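Long-range contact in putative phosphoglycolate phosphatase (Lactobacillus delbrueckii, PDB 2HI0), which probably hydrolyses phosphoglycolate to glycolate and phosphate, as a member of the haloacid dehalogenase-like hydrolase family: residues A130-Q141 / F154-K165. Residues are numbered along the deposited sequence; the frame is centred on the assembly and turned at random.
Sequences AVVSNKPNEAVQ and FALGEKSGIRRK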
loop_
_atom_site.group_PDB
_atom_site.type_symbol
_atom_site.label_atom_id
_atom_site.label_comp_id
_atom_site.label_asym_id
_atom_site.label_seq_id
_atom_site.Cartn_x
_atom_site.Cartn_y
_atom_site.Cartn_z
ATOM N N ALA A 130 9.841 -8.969 -3.700
ATOM C CA ALA A 130 8.506 -8.856 -4.346
ATOM C C ALA A 130 7.762 -7.631 -3.854
ATOM O O ALA A 130 8.073 -7.076 -2.799
ATOM C CB ALA A 130 7.678 -10.131 -4.102
ATOM N N VAL A 131 6.805 -7.198 -4.671
ATOM C CA VAL A 131 5.844 -6.139 -4.348
ATOM C C VAL A 131 4.444 -6.734 -4.464
ATOM O O VAL A 131 4.122 -7.373 -5.452
ATOM C CB VAL A 131 5.930 -4.951 -5.305
ATOM C CG1 VAL A 131 4.809 -3.869 -4.957
ATOM C CG2 VAL A 131 7.301 -4.369 -5.313
ATOM N N VAL A 132 3.669 -6.567 -3.414
ATOM C CA VAL A 132 2.249 -6.942 -3.399
ATOM C C VAL A 132 1.518 -5.760 -2.769
ATOM O O VAL A 132 1.717 -5.421 -1.596
ATOM C CB VAL A 132 1.998 -8.269 -2.665
ATOM C CG1 VAL A 132 0.479 -8.558 -2.590
ATOM C CG2 VAL A 132 2.749 -9.401 -3.350
ATOM N N SER A 133 0.676 -5.113 -3.557
ATOM C CA SER A 133 0.108 -3.783 -3.231
ATOM C C SER A 133 -1.394 -3.732 -3.593
ATOM O O SER A 133 -1.833 -4.332 -4.578
ATOM C CB SER A 133 0.878 -2.751 -4.050
ATOM O OG SER A 133 0.312 -1.460 -4.012
ATOM N N ASN A 134 -2.146 -2.932 -2.839
ATOM C CA ASN A 134 -3.559 -2.636 -3.163
ATOM C C ASN A 134 -3.706 -1.503 -4.172
ATOM O O ASN A 134 -4.824 -1.225 -4.596
ATOM C CB ASN A 134 -4.403 -2.275 -1.895
ATOM C CG ASN A 134 -4.948 -3.527 -1.174
ATOM O OD1 ASN A 134 -4.937 -4.628 -1.749
ATOM N ND2 ASN A 134 -5.386 -3.354 0.071
ATOM N N LYS A 135 -2.585 -0.946 -4.632
ATOM C CA LYS A 135 -2.604 -0.017 -5.780
ATOM C C LYS A 135 -3.053 -0.775 -7.031
ATOM O O LYS A 135 -2.666 -1.938 -7.218
ATOM C CB LYS A 135 -1.225 0.584 -5.996
ATOM C CG LYS A 135 -1.154 1.549 -7.176
ATOM C CD LYS A 135 0.277 2.139 -7.355
ATOM C CE LYS A 135 0.811 2.898 -6.147
ATOM N NZ LYS A 135 -0.066 4.026 -5.704
ATOM N N PRO A 136 -3.904 -0.183 -7.860
ATOM C CA PRO A 136 -4.258 -0.951 -9.047
ATOM C C PRO A 136 -3.052 -1.476 -9.812
ATOM O O PRO A 136 -2.029 -0.770 -9.975
ATOM C CB PRO A 136 -5.041 0.062 -9.913
ATOM C CG PRO A 136 -5.603 1.005 -8.894
ATOM C CD PRO A 136 -4.531 1.153 -7.862
ATOM N N ASN A 137 -3.159 -2.721 -10.267
ATOM C CA ASN A 137 -2.044 -3.388 -10.920
ATOM C C ASN A 137 -1.411 -2.612 -12.091
ATOM O O ASN A 137 -0.225 -2.645 -12.256
ATOM C CB ASN A 137 -2.466 -4.764 -11.412
ATOM C CG ASN A 137 -1.289 -5.614 -11.875
ATOM O OD1 ASN A 137 -0.348 -5.857 -11.141
ATOM N ND2 ASN A 137 -1.354 -6.093 -13.103
ATOM N N GLU A 138 -2.213 -1.953 -12.916
ATOM C CA GLU A 138 -1.686 -1.235 -14.071
ATOM C C GLU A 138 -0.662 -0.179 -13.634
ATOM O O GLU A 138 0.402 -0.027 -14.258
ATOM C CB GLU A 138 -2.841 -0.616 -14.844
ATOM C CG GLU A 138 -3.668 0.419 -14.060
ATOM C CD GLU A 138 -4.903 -0.149 -13.317
ATOM O OE1 GLU A 138 -5.038 -1.430 -13.136
ATOM O OE2 GLU A 138 -5.732 0.743 -12.923
ATOM N N ALA A 139 -0.953 0.514 -12.527
ATOM C CA ALA A 139 -0.070 1.551 -11.997
ATOM C C ALA A 139 1.149 0.901 -11.286
ATOM O O ALA A 139 2.282 1.348 -11.452
ATOM C CB ALA A 139 -0.807 2.463 -11.019
ATOM N N VAL A 140 0.940 -0.201 -10.575
ATOM C CA VAL A 140 2.040 -0.924 -9.974
ATOM C C VAL A 140 3.080 -1.344 -11.039
ATOM O O VAL A 140 4.288 -1.179 -10.845
ATOM C CB VAL A 140 1.563 -2.192 -9.207
ATOM C CG1 VAL A 140 2.801 -3.117 -8.816
ATOM C CG2 VAL A 140 0.762 -1.777 -7.917
ATOM N N GLN A 141 2.611 -1.966 -12.113
ATOM C CA GLN A 141 3.499 -2.443 -13.168
ATOM C C GLN A 141 4.322 -1.309 -13.830
ATOM O O GLN A 141 5.540 -1.463 -14.042
ATOM C CB GLN A 141 2.711 -3.259 -14.207
ATOM C CG GLN A 141 2.025 -4.527 -13.692
ATOM C CD GLN A 141 2.948 -5.468 -12.981
ATOM O OE1 GLN A 141 4.138 -5.601 -13.325
ATOM N NE2 GLN A 141 2.417 -6.124 -11.972
ATOM N N PHE A 154 8.826 -10.589 -8.474
ATOM C CA PHE A 154 7.389 -10.653 -8.572
ATOM C C PHE A 154 6.813 -9.300 -8.187
ATOM O O PHE A 154 7.254 -8.701 -7.221
ATOM C CB PHE A 154 6.842 -11.735 -7.631
ATOM C CG PHE A 154 5.325 -11.886 -7.665
ATOM C CD1 PHE A 154 4.725 -12.725 -8.595
ATOM C CD2 PHE A 154 4.517 -11.205 -6.770
ATOM C CE1 PHE A 154 3.350 -12.865 -8.620
ATOM C CE2 PHE A 154 3.158 -11.357 -6.803
ATOM C CZ PHE A 154 2.580 -12.177 -7.730
ATOM N N ALA A 155 5.812 -8.844 -8.925
ATOM C CA ALA A 155 5.136 -7.596 -8.598
ATOM C C ALA A 155 3.685 -7.745 -9.004
ATOM O O ALA A 155 3.387 -8.225 -10.105
ATOM C CB ALA A 155 5.781 -6.374 -9.285
ATOM N N LEU A 156 2.787 -7.425 -8.081
ATOM C CA LEU A 156 1.352 -7.517 -8.336
ATOM C C LEU A 156 0.600 -6.418 -7.584
ATOM O O LEU A 156 0.809 -6.220 -6.385
ATOM C CB LEU A 156 0.835 -8.868 -7.860
ATOM C CG LEU A 156 -0.663 -9.139 -8.086
ATOM C CD1 LEU A 156 -1.003 -9.149 -9.590
ATOM C CD2 LEU A 156 -1.020 -10.479 -7.376
ATOM N N GLY A 157 -0.309 -5.733 -8.291
ATOM C CA GLY A 157 -1.293 -4.879 -7.687
ATOM C C GLY A 157 -2.716 -5.430 -7.792
ATOM O O GLY A 157 -2.931 -6.496 -8.315
ATOM N N GLU A 158 -3.682 -4.663 -7.311
ATOM C CA GLU A 158 -5.057 -5.063 -7.255
ATOM C C GLU A 158 -5.666 -5.170 -8.661
ATOM O O GLU A 158 -5.419 -4.324 -9.552
ATOM C CB GLU A 158 -5.826 -4.090 -6.357
ATOM C CG GLU A 158 -7.315 -4.368 -6.203
ATOM C CD GLU A 158 -8.179 -3.696 -7.267
ATOM O OE1 GLU A 158 -7.941 -2.475 -7.587
ATOM O OE2 GLU A 158 -9.093 -4.403 -7.780
ATOM N N LYS A 159 -6.476 -6.215 -8.845
ATOM C CA LYS A 159 -7.148 -6.511 -10.105
ATOM C C LYS A 159 -8.563 -6.919 -9.763
ATOM O O LYS A 159 -8.783 -7.655 -8.803
ATOM C CB LYS A 159 -6.498 -7.699 -10.820
ATOM C CG LYS A 159 -5.089 -7.410 -11.311
ATOM C CD LYS A 159 -4.578 -8.402 -12.346
ATOM C CE LYS A 159 -3.911 -9.599 -11.752
ATOM N NZ LYS A 159 -2.887 -10.186 -12.713
ATOM N N SER A 160 -9.495 -6.477 -10.590
ATOM C CA SER A 160 -10.866 -6.947 -10.568
ATOM C C SER A 160 -10.957 -8.457 -10.580
ATOM O O SER A 160 -10.313 -9.121 -11.396
ATOM C CB SER A 160 -11.635 -6.416 -11.780
ATOM O OG SER A 160 -12.949 -6.079 -11.366
ATOM N N GLY A 161 -11.747 -8.995 -9.663
ATOM C CA GLY A 161 -11.981 -10.417 -9.618
ATOM C C GLY A 161 -11.035 -11.212 -8.730
ATOM O O GLY A 161 -11.201 -12.418 -8.564
ATOM N N ILE A 162 -10.037 -10.528 -8.156
ATOM C CA ILE A 162 -9.126 -11.140 -7.203
ATOM C C ILE A 162 -9.143 -10.313 -5.913
ATOM O O ILE A 162 -9.001 -9.072 -5.960
ATOM C CB ILE A 162 -7.716 -11.172 -7.773
ATOM C CG1 ILE A 162 -7.714 -11.964 -9.093
ATOM C CG2 ILE A 162 -6.699 -11.777 -6.763
ATOM C CD1 ILE A 162 -7.988 -13.476 -8.899
ATOM N N ARG A 163 -9.334 -10.968 -4.780
ATOM C CA ARG A 163 -9.450 -10.222 -3.514
ATOM C C ARG A 163 -8.215 -9.360 -3.173
ATOM O O ARG A 163 -7.057 -9.792 -3.319
ATOM C CB ARG A 163 -9.789 -11.129 -2.327
ATOM C CG ARG A 163 -11.086 -11.854 -2.478
ATOM C CD ARG A 163 -11.456 -12.604 -1.256
ATOM N NE ARG A 163 -10.516 -13.693 -0.918
ATOM C CZ ARG A 163 -10.680 -14.531 0.107
ATOM N NH1 ARG A 163 -11.711 -14.377 0.925
ATOM N NH2 ARG A 163 -9.793 -15.470 0.363
ATOM N N ARG A 164 -8.507 -8.143 -2.685
ATOM C CA ARG A 164 -7.489 -7.245 -2.230
ATOM C C ARG A 164 -6.920 -7.694 -0.895
ATOM O O ARG A 164 -7.502 -8.524 -0.216
ATOM C CB ARG A 164 -8.074 -5.839 -2.140
ATOM C CG ARG A 164 -9.178 -5.742 -1.059
ATOM C CD ARG A 164 -9.499 -4.269 -0.793
ATOM N NE ARG A 164 -10.635 -4.099 0.128
ATOM C CZ ARG A 164 -10.558 -4.062 1.451
ATOM N NH1 ARG A 164 -9.412 -4.229 2.101
ATOM N NH2 ARG A 164 -11.666 -3.856 2.146
ATOM N N LYS A 165 -5.795 -7.112 -0.538
ATOM C CA LYS A 165 -5.231 -7.271 0.806
ATOM C C LYS A 165 -6.300 -6.656 1.740
ATOM O O LYS A 165 -6.919 -5.609 1.402
ATOM C CB LYS A 165 -3.904 -6.502 0.963
ATOM C CG LYS A 165 -2.694 -6.956 0.130
ATOM C CD LYS A 165 -1.719 -5.781 -0.116
ATOM C CE LYS A 165 -1.165 -5.259 1.192
ATOM N NZ LYS A 165 -0.350 -4.014 1.012
HETATM O O HOH W 1 -7.154 -0.730 -5.645
HETATM O O HOH W 2 -1.330 -1.893 -0.387
HETATM O O HOH W 3 -6.858 -2.837 -11.422
#
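V131 pairs with A155, and V132 with L156, where strand 130-133 runs parallel to strand 154-158, an outermost strand of the sheet. V131 N donates to F154 O, V131 O accepts from L156 N, and S133 N reaches L156 O (3.0 Å). A beta bulge then shifts the register by two, and E158 N bonds to K135 O while N137 N, in the first turn of the helix, donates to E158 O (2.9 Å).

Packing is tightest where that helix crosses G157. V140 lays CG2 3.7 Å from G157 CA, and K135 O also lies close to that CA. With CG anti to its backbone N (chi1 -169°), N137 turns OD1 onto G157 N, 2.9 Å away and almost straight at 176°. The same oxygen accepts from Q141 NE2, whose amide also donates to A155 O, above that carbonyl's plane; the two side chains thus tie the helix to the edge of strand 154-158 that faces away from strand 130-133.

Beyond the bulge the contact loosens toward solvent. Water bridges N134 O to E158 OE1, another joins E138 OE1 to E158 O, and K159 merely lays CG alongside N137 CB (3.7 Å).

N134 also grips the backbone of K165 twice: OD1 receives K165 N in the carbonyl plane, on a lone pair (2.9 Å), and ND2 donates to K165 O (3.0 Å), which R164 NH1 also reaches. K165 NZ forms salt bridges with D10, a sodium ligand, and D194, while K135 pairs with D12, another sodium ligand. The loops that follow the two strands therefore bring two lysines to the acidic metal site, where their positive charge probably offsets the clustered carboxylates, and the N134 amide fixes the backbone from which K165 extends.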